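Side-chain contacts in endoglucanase (Ganoderma lucidum, PDB 5D8Z), which probably hydrolyses internal beta-1,4-glucosidic bonds in cellulose and related glucans, as an endoglucanase of glycoside hydrolase family 5: residues H120-F125 and N200-A205; M162-D167 and N274-G279; N172-S177 and L196-N201; V234-Y237 and D241-G244. One frame throughout, in Å; residues are numbered along the deposited sequence.

Interaction 1. Residues H120-F125 and N200-A205; sequences HNYARF and NNWTSA. With BGC (beta-D-glucopyranose), chain C.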
loop_
_atom_site.group_PDB
_atom_site.type_symbol
_atom_site.label_atom_id
_atom_site.label_comp_id
_atom_site.label_asym_id
_atom_site.label_seq_id
_atom_site.Cartn_x
_atom_site.Cartn_y
_atom_site.Cartn_z
ATOM N N HIS A 120 -4.492 0.614 7.075
ATOM C CA HIS A 120 -3.287 1.340 7.452
ATOM C C HIS A 120 -3.025 1.343 8.946
ATOM O O HIS A 120 -2.911 2.381 9.556
ATOM C CB HIS A 120 -3.417 2.763 6.968
ATOM C CG HIS A 120 -2.116 3.379 6.573
ATOM N ND1 HIS A 120 -1.553 3.187 5.327
ATOM C CD2 HIS A 120 -1.268 4.183 7.251
ATOM C CE1 HIS A 120 -0.415 3.848 5.252
ATOM N NE2 HIS A 120 -0.215 4.454 6.408
ATOM N N ASN A 121 -2.873 0.167 9.532
ATOM C CA ASN A 121 -2.789 0.044 10.978
ATOM C C ASN A 121 -1.511 -0.446 11.637
ATOM O O ASN A 121 -1.500 -0.543 12.858
ATOM C CB ASN A 121 -3.924 -0.818 11.452
ATOM C CG ASN A 121 -5.102 -0.003 11.818
ATOM O OD1 ASN A 121 -5.377 0.200 12.988
ATOM N ND2 ASN A 121 -5.764 0.533 10.823
ATOM N N TYR A 122 -0.443 -0.727 10.885
ATOM C CA TYR A 122 0.845 -1.113 11.503
ATOM C C TYR A 122 0.688 -2.359 12.371
ATOM O O TYR A 122 1.294 -2.493 13.422
ATOM C CB TYR A 122 1.401 0.048 12.331
ATOM C CG TYR A 122 1.449 1.324 11.536
ATOM C CD1 TYR A 122 0.345 2.186 11.477
ATOM C CD2 TYR A 122 2.590 1.658 10.787
ATOM C CE1 TYR A 122 0.391 3.352 10.722
ATOM C CE2 TYR A 122 2.648 2.830 10.057
ATOM C CZ TYR A 122 1.548 3.669 10.028
ATOM O OH TYR A 122 1.606 4.820 9.283
ATOM N N ALA A 123 -0.178 -3.255 11.923
ATOM C CA ALA A 123 -0.480 -4.501 12.634
ATOM C C ALA A 123 -1.019 -4.296 14.031
ATOM O O ALA A 123 -1.057 -5.239 14.818
ATOM C CB ALA A 123 0.744 -5.427 12.675
ATOM N N ARG A 124 -1.467 -3.089 14.337
ATOM C CA ARG A 124 -1.968 -2.797 15.673
ATOM C C ARG A 124 -3.384 -2.243 15.688
ATOM O O ARG A 124 -3.949 -1.882 14.655
ATOM C CB ARG A 124 -1.042 -1.816 16.342
ATOM C CG ARG A 124 0.269 -2.419 16.744
ATOM C CD ARG A 124 1.303 -1.348 16.934
ATOM N NE ARG A 124 2.469 -1.944 17.544
ATOM C CZ ARG A 124 3.441 -2.560 16.889
ATOM N NH1 ARG A 124 3.409 -2.669 15.557
ATOM N NH2 ARG A 124 4.460 -3.078 17.567
ATOM N N PHE A 125 -3.945 -2.212 16.888
ATOM C CA PHE A 125 -5.219 -1.549 17.181
ATOM C C PHE A 125 -5.074 -0.933 18.576
ATOM O O PHE A 125 -4.895 -1.635 19.574
ATOM C CB PHE A 125 -6.387 -2.549 17.146
ATOM C CG PHE A 125 -7.741 -1.892 17.113
ATOM C CD1 PHE A 125 -8.334 -1.549 15.897
ATOM C CD2 PHE A 125 -8.420 -1.606 18.294
ATOM C CE1 PHE A 125 -9.574 -0.921 15.865
ATOM C CE2 PHE A 125 -9.650 -0.991 18.265
ATOM C CZ PHE A 125 -10.234 -0.646 17.050
ATOM N N ASN A 200 7.739 -7.732 8.621
ATOM C CA ASN A 200 8.178 -6.928 9.744
ATOM C C ASN A 200 9.046 -5.785 9.288
ATOM O O ASN A 200 9.168 -5.520 8.086
ATOM C CB ASN A 200 8.936 -7.829 10.694
ATOM C CG ASN A 200 8.835 -7.378 12.126
ATOM O OD1 ASN A 200 8.741 -6.170 12.402
ATOM N ND2 ASN A 200 8.881 -8.340 13.062
ATOM N N ASN A 201 9.651 -5.111 10.258
ATOM C CA ASN A 201 10.431 -3.891 10.041
ATOM C C ASN A 201 9.815 -2.939 9.014
ATOM O O ASN A 201 10.465 -2.549 8.058
ATOM C CB ASN A 201 11.896 -4.215 9.713
ATOM C CG ASN A 201 12.822 -3.017 9.948
ATOM O OD1 ASN A 201 12.750 -2.351 10.997
ATOM N ND2 ASN A 201 13.701 -2.733 8.973
ATOM N N TRP A 202 8.557 -2.557 9.239
ATOM C CA TRP A 202 7.845 -1.678 8.335
ATOM C C TRP A 202 7.878 -2.237 6.921
ATOM O O TRP A 202 7.966 -1.460 5.960
ATOM C CB TRP A 202 8.453 -0.270 8.344
ATOM C CG TRP A 202 8.752 0.216 9.712
ATOM C CD1 TRP A 202 9.847 -0.087 10.463
ATOM C CD2 TRP A 202 7.935 1.063 10.529
ATOM N NE1 TRP A 202 9.769 0.517 11.696
ATOM C CE2 TRP A 202 8.606 1.233 11.761
ATOM C CE3 TRP A 202 6.705 1.698 10.343
ATOM C CZ2 TRP A 202 8.089 2.018 12.794
ATOM C CZ3 TRP A 202 6.198 2.484 11.374
ATOM C CH2 TRP A 202 6.891 2.637 12.577
ATOM N N THR A 203 7.774 -3.568 6.801
ATOM C CA THR A 203 8.005 -4.288 5.531
ATOM C C THR A 203 9.156 -3.724 4.749
ATOM O O THR A 203 9.100 -3.624 3.527
ATOM C CB THR A 203 6.801 -4.268 4.540
ATOM O OG1 THR A 203 6.012 -3.078 4.710
ATOM C CG2 THR A 203 5.946 -5.463 4.693
ATOM N N SER A 204 10.211 -3.332 5.429
ATOM C CA SER A 204 11.367 -2.894 4.696
ATOM C C SER A 204 11.733 -4.023 3.729
ATOM O O SER A 204 11.735 -5.201 4.107
ATOM C CB SER A 204 12.501 -2.593 5.653
ATOM O OG SER A 204 13.728 -2.518 4.974
ATOM N N ALA A 205 11.991 -3.653 2.484
ATOM C CA ALA A 205 12.490 -4.583 1.468
ATOM C C ALA A 205 13.903 -5.092 1.745
ATOM O O ALA A 205 14.291 -6.136 1.245
ATOM C CB ALA A 205 12.481 -3.911 0.104
HETATM C C2 BGC C . 13.276 2.793 10.451
HETATM C C3 BGC C . 12.040 3.501 9.860
HETATM C C4 BGC C . 11.170 4.159 10.955
HETATM C C5 BGC C . 12.000 4.772 12.123
HETATM C C6 BGC C . 11.189 4.882 13.412
HETATM C C1 BGC C . 14.042 3.743 11.376
HETATM O O1 BGC C . 15.256 3.145 11.847
HETATM O O2 BGC C . 14.130 2.320 9.404
HETATM O O3 BGC C . 11.261 2.568 9.074
HETATM O O4 BGC C . 10.358 5.208 10.377
HETATM O O5 BGC C . 13.200 4.064 12.486
HETATM O O6 BGC C . 12.097 5.172 14.478
#
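Y122 and W202 approach with their CA atoms 7.7 Å apart, each on a loop, Y122 within a type I' beta turn from N121 to R124 that R124 N closes by bonding to N121 O. The CB of Y122 points toward the other loop, and CG lies anti to the carbonyl carbon (chi1 -52°), which sets the phenol ring against the outer corner of the indole. There Y122 CD2 meets W202 CZ3 at 3.7 Å. The rings pair rim to rim, with centroids 6.0 Å apart and planes at 75°, so neither covers the other. This is apolar packing by carbon atoms. The two loops follow strands 114-119 and 194-198, the third and fifth of an eight-stranded TIM barrel, at the end that carries the sugar pocket. A large flat side chain suits position 202: O3 of the chain C beta-D-glucopyranose lies over one face of the indole, toward its rim, 3.3 Å from W202 CD1, while the H166 ring also stacks on this tryptophan. Y122 is held from its backbone as well. R124 NH1 bonds to Y122 O at 3.0 Å, the donor nearly on the line of the carbonyl and the oxygen close to the guanidinium plane. A long, planar, multiply donating arginine fits here because the same NH1 also reaches H166 O, joining the turn to the loop that carries H166.

Interaction 2. Residues M162-D167 and N274-G279; sequences MNEPHD and NTETGG. With BGC (beta-D-glucopyranose), chain B.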
loop_
_atom_site.group_PDB
_atom_site.type_symbol
_atom_site.label_atom_id
_atom_site.label_comp_id
_atom_site.label_asym_id
_atom_site.label_seq_id
_atom_site.Cartn_x
_atom_site.Cartn_y
_atom_site.Cartn_z
ATOM N N MET A 162 -2.250 -5.522 5.476
ATOM C CA MET A 162 -1.862 -4.646 6.543
ATOM C C MET A 162 -0.665 -3.814 6.198
ATOM O O MET A 162 0.323 -4.316 5.688
ATOM C CB MET A 162 -1.522 -5.457 7.779
ATOM C CG MET A 162 -1.016 -4.617 8.950
ATOM S SD MET A 162 -2.189 -3.400 9.576
ATOM C CE MET A 162 -3.585 -4.455 9.946
ATOM N N ASN A 163 -0.743 -2.541 6.552
ATOM C CA ASN A 163 0.303 -1.609 6.244
ATOM C C ASN A 163 1.391 -1.603 7.285
ATOM O O ASN A 163 1.120 -1.432 8.455
ATOM C CB ASN A 163 -0.252 -0.218 6.196
ATOM C CG ASN A 163 0.809 0.785 5.891
ATOM O OD1 ASN A 163 1.306 0.839 4.776
ATOM N ND2 ASN A 163 1.176 1.581 6.875
ATOM N N GLU A 164 2.626 -1.760 6.837
ATOM C CA GLU A 164 3.841 -1.605 7.664
ATOM C C GLU A 164 3.888 -2.188 9.078
ATOM O O GLU A 164 4.146 -1.472 10.037
ATOM C CB GLU A 164 4.258 -0.142 7.683
ATOM C CG GLU A 164 4.874 0.283 6.374
ATOM C CD GLU A 164 5.467 1.686 6.410
ATOM O OE1 GLU A 164 5.244 2.392 7.412
ATOM O OE2 GLU A 164 6.159 2.085 5.425
ATOM N N PRO A 165 3.702 -3.498 9.211
ATOM C CA PRO A 165 4.003 -4.109 10.498
ATOM C C PRO A 165 5.429 -3.793 10.936
ATOM O O PRO A 165 6.344 -3.760 10.111
ATOM C CB PRO A 165 3.878 -5.601 10.235
ATOM C CG PRO A 165 3.143 -5.762 8.931
ATOM C CD PRO A 165 3.171 -4.449 8.215
ATOM N N HIS A 166 5.609 -3.533 12.218
ATOM C CA HIS A 166 6.898 -3.215 12.730
ATOM C C HIS A 166 6.947 -3.607 14.175
ATOM O O HIS A 166 5.916 -3.782 14.800
ATOM C CB HIS A 166 7.190 -1.747 12.572
ATOM C CG HIS A 166 6.421 -0.870 13.503
ATOM N ND1 HIS A 166 6.838 -0.605 14.788
ATOM C CD2 HIS A 166 5.274 -0.175 13.327
ATOM C CE1 HIS A 166 5.973 0.204 15.369
ATOM N NE2 HIS A 166 5.014 0.479 14.504
ATOM N N ASP A 167 8.171 -3.772 14.671
ATOM C CA ASP A 167 8.468 -4.276 16.015
ATOM C C ASP A 167 7.469 -5.334 16.533
ATOM O O ASP A 167 6.958 -5.250 17.668
ATOM C CB ASP A 167 8.652 -3.102 16.985
ATOM C CG ASP A 167 9.682 -2.067 16.470
ATOM O OD1 ASP A 167 10.870 -2.441 16.360
ATOM O OD2 ASP A 167 9.306 -0.898 16.170
ATOM N N ASN A 274 6.061 -3.387 -4.558
ATOM C CA ASN A 274 6.523 -2.277 -3.769
ATOM C C ASN A 274 5.460 -1.209 -3.611
ATOM O O ASN A 274 5.351 -0.314 -4.448
ATOM C CB ASN A 274 7.753 -1.659 -4.404
ATOM C CG ASN A 274 8.295 -0.564 -3.566
ATOM O OD1 ASN A 274 7.987 -0.487 -2.370
ATOM N ND2 ASN A 274 9.087 0.303 -4.166
ATOM N N THR A 275 4.696 -1.278 -2.526
ATOM C CA THR A 275 3.515 -0.437 -2.386
ATOM C C THR A 275 3.772 0.933 -1.752
ATOM O O THR A 275 2.872 1.738 -1.632
ATOM C CB THR A 275 2.454 -1.178 -1.572
ATOM O OG1 THR A 275 3.091 -1.832 -0.465
ATOM C CG2 THR A 275 1.763 -2.196 -2.431
ATOM N N GLU A 276 4.991 1.195 -1.335
ATOM C CA GLU A 276 5.338 2.505 -0.821
ATOM C C GLU A 276 6.802 2.818 -1.153
ATOM O O GLU A 276 7.707 2.048 -0.823
ATOM C CB GLU A 276 5.114 2.570 0.694
ATOM C CG GLU A 276 3.902 3.379 1.131
ATOM C CD GLU A 276 3.767 3.499 2.652
ATOM O OE1 GLU A 276 4.724 3.953 3.328
ATOM O OE2 GLU A 276 2.686 3.141 3.187
ATOM N N THR A 277 7.012 3.950 -1.814
ATOM C CA THR A 277 8.354 4.510 -2.009
ATOM C C THR A 277 8.238 5.961 -2.446
ATOM O O THR A 277 7.204 6.389 -2.953
ATOM C CB THR A 277 9.213 3.737 -3.073
ATOM O OG1 THR A 277 10.569 4.245 -3.079
ATOM C CG2 THR A 277 8.632 3.859 -4.484
ATOM N N GLY A 278 9.312 6.706 -2.261
ATOM C CA GLY A 278 9.422 8.033 -2.831
ATOM C C GLY A 278 10.582 8.854 -2.310
ATOM O O GLY A 278 11.450 8.377 -1.546
ATOM N N GLY A 279 10.581 10.108 -2.729
ATOM C CA GLY A 279 11.527 11.058 -2.236
ATOM C C GLY A 279 11.192 12.486 -2.565
ATOM O O GLY A 279 10.149 12.784 -3.124
HETATM C C2 BGC B . 8.223 6.200 9.685
HETATM C C3 BGC B . 7.036 6.120 8.698
HETATM C C4 BGC B . 7.390 5.413 7.402
HETATM C C5 BGC B . 8.136 4.093 7.687
HETATM C C6 BGC B . 8.728 3.502 6.409
HETATM C C1 BGC B . 9.057 4.900 9.833
HETATM O O2 BGC B . 7.697 6.569 10.965
HETATM O O3 BGC B . 6.555 7.419 8.297
HETATM O O4 BGC B . 6.162 5.302 6.643
HETATM O O5 BGC B . 9.257 4.245 8.574
HETATM O O6 BGC B . 10.158 3.455 6.453
#
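E164 and N163 reach E276 through different rotations about chi1. In E164, CG stands anti to the carbonyl carbon (chi1 -74°) and the chain then runs extended, carrying the carboxylate across to E276; in N163, CG is anti to the backbone N (chi1 179°), which aims the amide at the same glutamate. E276 projects from its strand with CB pointing toward the 162-167 loop and an extended chain beyond CG. The side chains meet at about right angles. E164 OE2 comes to 3.2 Å from E276 OE1, with the two carboxylate planes turned 47° apart, and N163 OD1 lies 3.1 Å from E276 OE2. Both are pairs of acceptors, so outside donors hold the cluster together: R76 makes a salt bridge to E276 OE2 and a hydrogen bond to N163 OD1, Y237 OH bonds to E276 OE1, and H235 ND1 to E164 OE2. The beta-D-glucopyranose of chain B gives its O4 hydroxyl to E164 OE1 at 3.1 Å. Two facing glutamates beside a sugar, one within an Asn-Glu-Pro sequence, are consistent with the acid/base and nucleophile pair of retaining family 5 enzymes; glutamate is long enough for E164 to reach the sugar from its loop, while E276 OE1 stays 3.9 Å from the sugar O4. N163 and E164 follow strand 157-160, the fourth of the TIM barrel and the one leading to helix 171-187; E276 stands on the seventh, 272-277, between strands 230-235 and 303-312.

Interaction 3. Residues N172-S177 and L196-N201; sequences NLWADS and LLPGNN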
loop_
_atom_site.group_PDB
_atom_site.type_symbol
_atom_site.label_atom_id
_atom_site.label_comp_id
_atom_site.label_asym_id
_atom_site.label_seq_id
_atom_site.Cartn_x
_atom_site.Cartn_y
_atom_site.Cartn_z
ATOM N N ASN A 172 6.103 -15.662 12.846
ATOM C CA ASN A 172 5.275 -16.786 12.417
ATOM C C ASN A 172 3.853 -16.700 12.896
ATOM O O ASN A 172 2.974 -17.216 12.236
ATOM C CB ASN A 172 5.880 -18.119 12.856
ATOM C CG ASN A 172 7.196 -18.403 12.148
ATOM O OD1 ASN A 172 7.226 -18.599 10.905
ATOM N ND2 ASN A 172 8.300 -18.413 12.924
ATOM N N LEU A 173 3.640 -16.082 14.060
ATOM C CA LEU A 173 2.299 -15.805 14.551
ATOM C C LEU A 173 1.667 -14.747 13.678
ATOM O O LEU A 173 0.483 -14.843 13.352
ATOM C CB LEU A 173 2.320 -15.337 15.997
ATOM C CG LEU A 173 2.664 -16.455 16.978
ATOM C CD1 LEU A 173 2.914 -15.887 18.371
ATOM C CD2 LEU A 173 1.571 -17.510 17.014
ATOM N N TRP A 174 2.454 -13.753 13.286
ATOM C CA TRP A 174 1.983 -12.778 12.314
ATOM C C TRP A 174 1.600 -13.406 10.960
ATOM O O TRP A 174 0.556 -13.111 10.397
ATOM C CB TRP A 174 3.025 -11.671 12.083
ATOM C CG TRP A 174 2.625 -10.758 10.971
ATOM C CD1 TRP A 174 3.288 -10.557 9.800
ATOM C CD2 TRP A 174 1.447 -9.957 10.900
ATOM N NE1 TRP A 174 2.608 -9.659 9.005
ATOM C CE2 TRP A 174 1.464 -9.287 9.655
ATOM C CE3 TRP A 174 0.375 -9.737 11.758
ATOM C CZ2 TRP A 174 0.458 -8.414 9.263
ATOM C CZ3 TRP A 174 -0.643 -8.875 11.342
ATOM C CH2 TRP A 174 -0.581 -8.222 10.119
ATOM N N ALA A 175 2.449 -14.259 10.422
ATOM C CA ALA A 175 2.070 -14.974 9.233
ATOM C C ALA A 175 0.757 -15.758 9.427
ATOM O O ALA A 175 -0.059 -15.843 8.505
ATOM C CB ALA A 175 3.212 -15.877 8.805
ATOM N N ASP A 176 0.534 -16.297 10.630
ATOM C CA ASP A 176 -0.769 -16.926 10.996
ATOM C C ASP A 176 -1.954 -15.972 10.945
ATOM O O ASP A 176 -3.016 -16.317 10.443
ATOM C CB ASP A 176 -0.709 -17.606 12.369
ATOM C CG ASP A 176 0.177 -18.860 12.368
ATOM O OD1 ASP A 176 0.102 -19.640 11.384
ATOM O OD2 ASP A 176 0.951 -19.070 13.339
ATOM N N SER A 177 -1.767 -14.763 11.450
ATOM C CA SER A 177 -2.792 -13.731 11.357
ATOM C C SER A 177 -3.131 -13.423 9.906
ATOM O O SER A 177 -4.281 -13.213 9.558
ATOM C CB SER A 177 -2.306 -12.468 12.052
ATOM O OG SER A 177 -1.929 -12.745 13.401
ATOM N N LEU A 196 -1.839 -8.849 -0.842
ATOM C CA LEU A 196 -0.485 -8.405 -0.555
ATOM C C LEU A 196 -0.173 -8.902 0.837
ATOM O O LEU A 196 -1.045 -8.871 1.716
ATOM C CB LEU A 196 -0.358 -6.879 -0.646
ATOM C CG LEU A 196 -0.728 -6.356 -2.039
ATOM C CD1 LEU A 196 -1.094 -4.883 -2.080
ATOM C CD2 LEU A 196 0.377 -6.627 -3.035
ATOM N N LEU A 197 1.040 -9.411 1.036
ATOM C CA LEU A 197 1.386 -9.980 2.309
ATOM C C LEU A 197 2.564 -9.222 2.872
ATOM O O LEU A 197 3.653 -9.274 2.302
ATOM C CB LEU A 197 1.740 -11.453 2.190
ATOM C CG LEU A 197 1.032 -12.316 1.162
ATOM C CD1 LEU A 197 1.519 -13.743 1.376
ATOM C CD2 LEU A 197 -0.476 -12.229 1.260
ATOM N N PRO A 198 2.361 -8.560 4.013
ATOM C CA PRO A 198 3.327 -7.721 4.649
ATOM C C PRO A 198 4.045 -8.442 5.765
ATOM O O PRO A 198 3.442 -9.283 6.429
ATOM C CB PRO A 198 2.447 -6.659 5.274
ATOM C CG PRO A 198 1.249 -7.443 5.739
ATOM C CD PRO A 198 1.106 -8.586 4.777
ATOM N N GLY A 199 5.323 -8.129 5.937
ATOM C CA GLY A 199 6.100 -8.564 7.067
ATOM C C GLY A 199 6.672 -7.437 7.902
ATOM O O GLY A 199 6.188 -6.331 7.898
ATOM N N ASN A 200 7.739 -7.732 8.621
ATOM C CA ASN A 200 8.178 -6.928 9.744
ATOM C C ASN A 200 9.046 -5.785 9.288
ATOM O O ASN A 200 9.168 -5.520 8.086
ATOM C CB ASN A 200 8.936 -7.829 10.694
ATOM C CG ASN A 200 8.835 -7.378 12.126
ATOM O OD1 ASN A 200 8.741 -6.170 12.402
ATOM N ND2 ASN A 200 8.881 -8.340 13.062
ATOM N N ASN A 201 9.651 -5.111 10.258
ATOM C CA ASN A 201 10.431 -3.891 10.041
ATOM C C ASN A 201 9.815 -2.939 9.014
ATOM O O ASN A 201 10.465 -2.549 8.058
ATOM C CB ASN A 201 11.896 -4.215 9.713
ATOM C CG ASN A 201 12.822 -3.017 9.948
ATOM O OD1 ASN A 201 12.750 -2.351 10.997
ATOM N ND2 ASN A 201 13.701 -2.733 8.973
#
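W174 on helix 171-187 packs against P198 and G199, which follow L197 of strand 194-198, within one beta-alpha-beta crossover of the TIM barrel, where the helix links strand 157-160 to its neighbour 194-198. From the helix, CB of W174 points toward the strand. With CG anti to the backbone N (chi1 173°), the indole swings out to span the gap between helix and strand. CD1, on the five-membered ring, is the first ring atom to draw near, 3.6 Å from P198 O. Next to it NE1 makes the one hydrogen bond of the contact, donating to P198 O at 2.7 Å with an N-H...O angle of 163°. The oxygen lies close to the indole plane, but the donor sits above the plane of the carbonyl rather than on a lone pair. Tryptophan suits the place because it combines this N-H with a broad apolar ring, pairing a polar group in a buried setting while still filling the interface. G199 CA lies 4.1 Å from W174 NE1, so the main chain itself borders the indole. Farther out, on the six-membered ring, CZ3 packs on A123 CB, and the indole also touches M162. Proline adds a compact apolar ring on the strand side, the two side chains crossing at about a right angle, with P198 CG 3.7 Å from W174 CZ2.

Interaction 4. Residues V234-Y237 and D241-G244; sequences VHKY and DNSG. With BGC (beta-D-glucopyranose), chain B; BGC (beta-D-glucopyranose), chain C.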
loop_
_atom_site.group_PDB
_atom_site.type_symbol
_atom_site.label_atom_id
_atom_site.label_comp_id
_atom_site.label_asym_id
_atom_site.label_seq_id
_atom_site.Cartn_x
_atom_site.Cartn_y
_atom_site.Cartn_z
ATOM N N VAL A 234 6.060 -4.946 -0.027
ATOM C CA VAL A 234 7.252 -4.323 0.544
ATOM C C VAL A 234 7.295 -2.830 0.278
ATOM O O VAL A 234 6.665 -2.323 -0.651
ATOM C CB VAL A 234 8.558 -5.005 0.072
ATOM C CG1 VAL A 234 8.474 -6.510 0.277
ATOM C CG2 VAL A 234 8.826 -4.723 -1.393
ATOM N N HIS A 235 8.057 -2.154 1.134
ATOM C CA HIS A 235 8.185 -0.714 1.162
ATOM C C HIS A 235 9.678 -0.371 1.268
ATOM O O HIS A 235 10.445 -1.129 1.870
ATOM C CB HIS A 235 7.455 -0.188 2.382
ATOM C CG HIS A 235 5.960 -0.293 2.308
ATOM N ND1 HIS A 235 5.136 0.369 3.189
ATOM C CD2 HIS A 235 5.139 -0.941 1.450
ATOM C CE1 HIS A 235 3.877 0.115 2.894
ATOM N NE2 HIS A 235 3.850 -0.672 1.834
ATOM N N LYS A 236 10.074 0.757 0.671
ATOM C CA LYS A 236 11.478 1.203 0.610
ATOM C C LYS A 236 11.618 2.669 0.199
ATOM O O LYS A 236 11.137 3.098 -0.880
ATOM C CB LYS A 236 12.277 0.370 -0.387
ATOM C CG LYS A 236 13.365 -0.457 0.258
ATOM C CD LYS A 236 14.519 0.413 0.690
ATOM C CE LYS A 236 15.013 0.090 2.084
ATOM N NZ LYS A 236 15.993 1.146 2.485
ATOM N N TYR A 237 12.316 3.425 1.043
ATOM C CA TYR A 237 12.508 4.856 0.831
ATOM C C TYR A 237 13.971 5.087 0.534
ATOM O O TYR A 237 14.764 4.183 0.716
ATOM C CB TYR A 237 12.050 5.610 2.068
ATOM C CG TYR A 237 10.547 5.613 2.169
ATOM C CD1 TYR A 237 9.794 6.523 1.438
ATOM C CD2 TYR A 237 9.872 4.694 2.954
ATOM C CE1 TYR A 237 8.424 6.555 1.528
ATOM C CE2 TYR A 237 8.495 4.709 3.025
ATOM C CZ TYR A 237 7.783 5.642 2.310
ATOM O OH TYR A 237 6.419 5.668 2.361
ATOM N N ASP A 241 18.028 6.768 6.660
ATOM C CA ASP A 241 17.410 5.969 7.739
ATOM C C ASP A 241 16.132 5.196 7.350
ATOM O O ASP A 241 15.386 4.760 8.229
ATOM C CB ASP A 241 17.139 6.870 8.955
ATOM C CG ASP A 241 16.025 7.869 8.716
ATOM O OD1 ASP A 241 15.829 8.267 7.545
ATOM O OD2 ASP A 241 15.353 8.257 9.699
ATOM N N ASN A 242 15.925 4.998 6.048
ATOM C CA ASN A 242 14.683 4.433 5.459
ATOM C C ASN A 242 13.337 5.024 5.954
ATOM O O ASN A 242 12.301 4.380 5.832
ATOM C CB ASN A 242 14.653 2.900 5.571
ATOM C CG ASN A 242 13.704 2.247 4.547
ATOM O OD1 ASN A 242 13.622 2.671 3.384
ATOM N ND2 ASN A 242 12.989 1.205 4.969
ATOM N N SER A 243 13.337 6.250 6.476
ATOM C CA SER A 243 12.129 6.794 7.097
ATOM C C SER A 243 11.173 7.393 6.063
ATOM O O SER A 243 9.967 7.312 6.222
ATOM C CB SER A 243 12.500 7.832 8.170
ATOM O OG SER A 243 13.194 8.950 7.617
ATOM N N GLY A 244 11.713 7.962 4.994
ATOM C CA GLY A 244 10.947 8.827 4.121
ATOM C C GLY A 244 10.494 10.075 4.851
ATOM O O GLY A 244 9.340 10.479 4.755
HETATM C C2 BGC B . 8.223 6.200 9.685
HETATM C C3 BGC B . 7.036 6.120 8.698
HETATM C C4 BGC B . 7.390 5.413 7.402
HETATM C C5 BGC B . 8.136 4.093 7.687
HETATM C C6 BGC B . 8.728 3.502 6.409
HETATM C C1 BGC B . 9.057 4.900 9.833
HETATM O O2 BGC B . 7.697 6.569 10.965
HETATM O O3 BGC B . 6.555 7.419 8.297
HETATM O O4 BGC B . 6.162 5.302 6.643
HETATM O O5 BGC B . 9.257 4.245 8.574
HETATM O O6 BGC B . 10.158 3.455 6.453
HETATM C C2 BGC C . 13.276 2.793 10.451
HETATM C C3 BGC C . 12.040 3.501 9.860
HETATM C C4 BGC C . 11.170 4.159 10.955
HETATM C C5 BGC C . 12.000 4.772 12.123
HETATM C C6 BGC C . 11.189 4.882 13.412
HETATM C C1 BGC C . 14.042 3.743 11.376
HETATM O O1 BGC C . 15.256 3.145 11.847
HETATM O O2 BGC C . 14.130 2.320 9.404
HETATM O O3 BGC C . 11.261 2.568 9.074
HETATM O O4 BGC C . 10.358 5.208 10.377
HETATM O O5 BGC C . 13.200 4.064 12.486
HETATM O O6 BGC C . 12.097 5.172 14.478
#
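N242 OD1 accepts the backbone N-H of Y237 at 2.8 Å in a nearly straight bond, 165° at the hydrogen. The donor is tilted only slightly from the amide carbonyl plane. The same oxygen takes a weak hydrogen bond from K236 NZ at 3.0 Å, and the lysine also bonds to N253. The lysine chain, bent at chi2 and chi3, returns to the asparagine although its CB points away. N242 can serve because its CG is anti to the backbone N (chi1 -158°), sending the short amide across to the other segment; asparagine also accommodates the positive phi found here. Through the backbone the loop meets the sugars: D241 O accepts O2 of the chain C glucopyranose at 3.0 Å. Y237, whose CB points toward the 241-244 loop, packs its ring beside this polar centre. S243 O lies over one face, offset toward the rim, and G244 CA approaches Y237 CD1 at 3.7 Å. G244 has a positive phi (64°), which glycine adopts readily. On the sugar side Y237 CE2 packs 3.6 Å from C6 of the chain B glucopyranose, while the Y237 hydroxyl bonds to E276. A tyrosine thus lines the pocket with carbon and holds an acidic residue by its tip. Strand 230-235, the sixth of the barrel, lies between 194-198 and 272-277 and leads into this loop; W258 of helix 254-267 packs on V234 and K236.

All four contacts are buried and sit around one TIM barrel, but their chemistry changes with place. Interaction 2 is nearest the chain's centre and brings acidic groups together beside the sugar; interaction 4, nested along the chain between its segments, supplies Y237 and H235 to those acids and shares the chain B glucose. Interactions 1 and 4 both touch the chain C glucose, one by an indole face, the other by a backbone carbonyl. Interaction 3, farther out, joins helix to strand without touching sugar. It shares N200 and N201 with interaction 1, and A123 packs on W174. Interactions 2, 3 and 4 use strands of the same sheet, whereas the touching residues of interaction 1 lie in loops that follow barrel strands.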